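DNA helicase RecQ (Deinococcus radiodurans, PDB 2RHF) probably couples ATP hydrolysis to 3'-5' unwinding of duplex DNA, the fragment here being its third, C-terminal HRDC domain. Local coordinates at residues V28-R41 and V52-G64. Residues are numbered along the deposited sequence; the frame is centred on the assembly and turned at random.
With PO4 (phosphate ion), chain B.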
# COMPACT_ATOMS: atom_id res chain seq x y z
N VAL A 28 -7.16 -10.15 -1.85
CA VAL A 28 -5.99 -10.78 -2.47
C VAL A 28 -4.91 -9.76 -2.82
O VAL A 28 -3.73 -10.08 -2.76
CB VAL A 28 -6.42 -11.63 -3.69
CG1 VAL A 28 -5.23 -12.04 -4.55
CG2 VAL A 28 -7.18 -12.86 -3.22
N VAL A 29 -5.30 -8.53 -3.15
CA VAL A 29 -4.33 -7.46 -3.41
C VAL A 29 -3.57 -7.13 -2.11
O VAL A 29 -2.37 -7.34 -2.04
CB VAL A 29 -4.98 -6.24 -4.09
CG1 VAL A 29 -4.00 -5.08 -4.17
CG2 VAL A 29 -5.46 -6.64 -5.49
N PHE A 30 -4.26 -6.61 -1.11
CA PHE A 30 -3.76 -6.56 0.27
C PHE A 30 -4.90 -6.28 1.22
O PHE A 30 -5.84 -5.59 0.87
CB PHE A 30 -2.54 -5.61 0.47
CG PHE A 30 -2.75 -4.18 -0.00
CD1 PHE A 30 -3.40 -3.25 0.79
CD2 PHE A 30 -2.21 -3.77 -1.22
CE1 PHE A 30 -3.54 -1.93 0.38
CE2 PHE A 30 -2.35 -2.44 -1.64
CZ PHE A 30 -3.02 -1.53 -0.85
N THR A 31 -4.81 -6.82 2.42
CA THR A 31 -5.93 -6.77 3.34
C THR A 31 -6.03 -5.42 4.04
O THR A 31 -5.10 -4.60 3.99
CB THR A 31 -5.80 -7.85 4.40
OG1 THR A 31 -4.77 -7.47 5.31
CG2 THR A 31 -5.47 -9.22 3.77
N ASN A 32 -7.15 -5.20 4.73
CA ASN A 32 -7.31 -3.98 5.49
C ASN A 32 -6.31 -3.85 6.63
O ASN A 32 -5.85 -2.74 6.90
CB ASN A 32 -8.72 -3.83 6.03
CG ASN A 32 -9.68 -3.27 4.99
OD1 ASN A 32 -9.37 -3.19 3.80
ND2 ASN A 32 -10.87 -2.91 5.43
N ALA A 33 -5.94 -4.94 7.29
CA ALA A 33 -4.92 -4.85 8.34
C ALA A 33 -3.60 -4.38 7.73
O ALA A 33 -2.88 -3.57 8.32
CB ALA A 33 -4.74 -6.18 9.05
N THR A 34 -3.27 -4.89 6.55
CA THR A 34 -2.05 -4.47 5.86
C THR A 34 -2.14 -2.99 5.45
O THR A 34 -1.18 -2.23 5.65
CB THR A 34 -1.78 -5.37 4.66
OG1 THR A 34 -1.59 -6.72 5.11
CG2 THR A 34 -0.55 -4.90 3.90
N LEU A 35 -3.29 -2.59 4.91
CA LEU A 35 -3.53 -1.21 4.54
C LEU A 35 -3.33 -0.27 5.73
O LEU A 35 -2.63 0.76 5.62
CB LEU A 35 -4.93 -1.08 3.96
CG LEU A 35 -5.28 0.24 3.27
CD1 LEU A 35 -6.39 0.02 2.27
CD2 LEU A 35 -5.68 1.31 4.27
N GLU A 36 -3.87 -0.65 6.89
CA GLU A 36 -3.73 0.14 8.08
C GLU A 36 -2.30 0.24 8.54
O GLU A 36 -1.87 1.29 8.99
CB GLU A 36 -4.62 -0.40 9.18
CG GLU A 36 -6.07 -0.02 8.93
CD GLU A 36 -7.08 -1.00 9.45
OE1 GLU A 36 -6.75 -1.83 10.33
OE2 GLU A 36 -8.21 -0.93 8.96
N ALA A 37 -1.56 -0.86 8.44
CA ALA A 37 -0.15 -0.84 8.80
C ALA A 37 0.66 0.05 7.85
O ALA A 37 1.56 0.76 8.28
CB ALA A 37 0.40 -2.27 8.82
N LEU A 38 0.33 0.03 6.56
CA LEU A 38 0.97 0.92 5.60
C LEU A 38 0.73 2.38 5.93
O LEU A 38 1.64 3.20 5.90
CB LEU A 38 0.51 0.60 4.18
CG LEU A 38 0.98 -0.73 3.59
CD1 LEU A 38 0.22 -1.07 2.33
CD2 LEU A 38 2.51 -0.70 3.33
N ALA A 39 -0.52 2.70 6.27
CA ALA A 39 -0.87 4.08 6.59
C ALA A 39 -0.21 4.54 7.88
O ALA A 39 0.21 5.69 7.97
CB ALA A 39 -2.39 4.24 6.67
N ALA A 40 -0.12 3.65 8.87
CA ALA A 40 0.47 3.99 10.16
C ALA A 40 1.98 4.10 10.07
O ALA A 40 2.57 5.03 10.62
CB ALA A 40 0.07 2.95 11.21
N ARG A 41 2.61 3.15 9.40
CA ARG A 41 4.08 3.07 9.36
C ARG A 41 4.69 3.98 8.30
O ARG A 41 5.86 4.34 8.40
CB ARG A 41 4.53 1.63 9.14
CG ARG A 41 4.14 0.68 10.29
CD ARG A 41 4.49 -0.76 9.98
NE ARG A 41 5.94 -0.91 9.91
CZ ARG A 41 6.73 -1.16 10.96
NH1 ARG A 41 6.22 -1.34 12.17
NH2 ARG A 41 8.04 -1.25 10.79
N VAL A 52 6.47 -4.37 7.10
CA VAL A 52 5.02 -4.19 7.23
C VAL A 52 4.31 -5.54 7.39
O VAL A 52 4.39 -6.39 6.50
CB VAL A 52 4.44 -3.46 6.00
CG1 VAL A 52 2.91 -3.37 6.11
CG2 VAL A 52 5.06 -2.08 5.88
N PRO A 53 3.61 -5.75 8.54
CA PRO A 53 2.90 -7.02 8.75
C PRO A 53 1.87 -7.31 7.66
O PRO A 53 1.09 -6.44 7.26
CB PRO A 53 2.19 -6.81 10.10
CG PRO A 53 2.98 -5.78 10.79
CD PRO A 53 3.49 -4.86 9.72
N GLY A 54 1.86 -8.55 7.19
CA GLY A 54 0.83 -9.02 6.29
C GLY A 54 1.05 -8.73 4.83
O GLY A 54 0.30 -9.23 3.99
N LEU A 55 2.08 -7.93 4.50
CA LEU A 55 2.31 -7.58 3.10
C LEU A 55 3.01 -8.70 2.33
O LEU A 55 2.44 -9.26 1.42
CB LEU A 55 3.05 -6.24 2.98
CG LEU A 55 3.24 -5.71 1.56
CD1 LEU A 55 1.91 -5.49 0.86
CD2 LEU A 55 4.04 -4.44 1.60
N GLY A 56 4.24 -9.03 2.73
CA GLY A 56 4.95 -10.18 2.16
C GLY A 56 5.72 -9.89 0.89
O GLY A 56 5.46 -8.90 0.20
N GLU A 57 6.67 -10.76 0.57
CA GLU A 57 7.59 -10.51 -0.53
C GLU A 57 6.94 -10.49 -1.91
O GLU A 57 7.33 -9.69 -2.77
CB GLU A 57 8.76 -11.50 -0.51
CG GLU A 57 9.80 -11.23 -1.60
CD GLU A 57 10.51 -9.88 -1.46
OE1 GLU A 57 10.35 -9.20 -0.42
OE2 GLU A 57 11.23 -9.49 -2.41
N LYS A 58 5.96 -11.36 -2.14
CA LYS A 58 5.32 -11.41 -3.45
C LYS A 58 4.69 -10.04 -3.77
O LYS A 58 4.84 -9.53 -4.88
CB LYS A 58 4.28 -12.52 -3.49
CG LYS A 58 3.69 -12.77 -4.86
CD LYS A 58 2.69 -13.91 -4.84
CE LYS A 58 2.22 -14.25 -6.23
NZ LYS A 58 1.35 -15.45 -6.22
N ARG A 59 4.00 -9.48 -2.80
CA ARG A 59 3.32 -8.20 -2.99
C ARG A 59 4.30 -7.03 -2.97
O ARG A 59 4.07 -6.02 -3.63
CB ARG A 59 2.22 -8.05 -1.96
CG ARG A 59 1.02 -8.95 -2.28
CD ARG A 59 0.07 -9.13 -1.13
NE ARG A 59 -1.03 -10.04 -1.52
CZ ARG A 59 -0.91 -11.37 -1.63
NH1 ARG A 59 0.25 -11.98 -1.36
NH2 ARG A 59 -1.95 -12.10 -2.01
N ILE A 60 5.40 -7.14 -2.22
CA ILE A 60 6.43 -6.10 -2.32
C ILE A 60 6.99 -6.04 -3.74
O ILE A 60 7.14 -4.96 -4.31
CB ILE A 60 7.54 -6.31 -1.27
CG1 ILE A 60 6.97 -6.06 0.12
CG2 ILE A 60 8.75 -5.41 -1.56
CD1 ILE A 60 7.84 -6.50 1.25
N GLU A 61 7.25 -7.20 -4.32
CA GLU A 61 7.76 -7.24 -5.68
C GLU A 61 6.76 -6.71 -6.70
O GLU A 61 7.11 -5.91 -7.57
CB GLU A 61 8.23 -8.64 -6.04
CG GLU A 61 9.45 -9.04 -5.25
CD GLU A 61 9.98 -10.41 -5.60
OE1 GLU A 61 9.58 -10.95 -6.65
OE2 GLU A 61 10.79 -10.94 -4.82
N ALA A 62 5.50 -7.12 -6.57
CA ALA A 62 4.47 -6.76 -7.53
C ALA A 62 4.01 -5.31 -7.37
O ALA A 62 3.78 -4.63 -8.37
CB ALA A 62 3.29 -7.70 -7.41
N TYR A 63 3.84 -4.87 -6.12
CA TYR A 63 3.12 -3.62 -5.82
C TYR A 63 3.95 -2.61 -5.06
O TYR A 63 3.47 -1.51 -4.82
CB TYR A 63 1.87 -3.89 -4.97
CG TYR A 63 0.94 -4.97 -5.48
CD1 TYR A 63 0.31 -5.83 -4.58
CD2 TYR A 63 0.66 -5.12 -6.84
CE1 TYR A 63 -0.56 -6.82 -5.02
CE2 TYR A 63 -0.20 -6.11 -7.29
CZ TYR A 63 -0.81 -6.95 -6.38
OH TYR A 63 -1.65 -7.93 -6.85
N GLY A 64 5.15 -2.97 -4.63
CA GLY A 64 5.89 -2.14 -3.68
C GLY A 64 6.15 -0.73 -4.16
O GLY A 64 5.94 0.23 -3.43
P PO4 B . -0.36 -15.72 -2.13
O1 PO4 B . -1.49 -14.90 -2.72
O2 PO4 B . -0.93 -16.80 -1.23
O3 PO4 B . 0.45 -16.41 -3.22
O4 PO4 B . 0.60 -14.83 -1.37
O HOH W 1 -2.05 -9.86 -5.06
O HOH W 2 -2.19 -8.14 2.80
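R59, reaching back from the first turn of helix 57-76, grips the end of helix 26-29 side-on: NH2 donates to V28 O over 2.8 Å, in the carbonyl plane and on a lone pair, while NE donates to the same oxygen over 3.0 Å, tilted from that plane. NE also makes a weak bond to V29 O. The chain, extended from CG to NE (chi3 -178°), carries the guanidinium out to these carbonyls, which lie at its edge, near its plane. Its outer edge holds a phosphate ion, probably from the crystallisation liquor, through a nearly straight bond from NH1 to O4 (2.9 Å, 172°) and another from NH2 to O1; K58 NZ reaches the same ion. A leucine in place of R59 would probably leave V28 O without its two protein donors and the phosphate without its arginine clamp.

One water links V28 O to Y63 OH; a second donates to G54 O, accepts from T31 N and hydrogen-bonds T34 OG1. T31 caps helix 32-41 through a bond from T34 N to T31 OG1, beside the place where G54 passes so close to T34 that a side chain there would clash.

Apolar contacts fill the rest. V52 CG1 lies 3.9 Å from A37 CB, and its CG2 meets L38 CD2. With T34 CG2 anti to the backbone N, that methyl rests against L55 while OG1 faces the carbonyls of P53 and G54. V29 CG1 meets Y63 CE1 at 3.9 Å. L38 and L55 both continue onto I67 and L49, joining this layer to the interior of the helical HRDC fold.

Apolar packing thus predominates between helix 32-41 and loop 52-55, supplemented by the T34-G54 water bridge, whereas R59, with Y63 and its water, ties helix 57-76 to V28 and V29 and still presents an anion-binding edge.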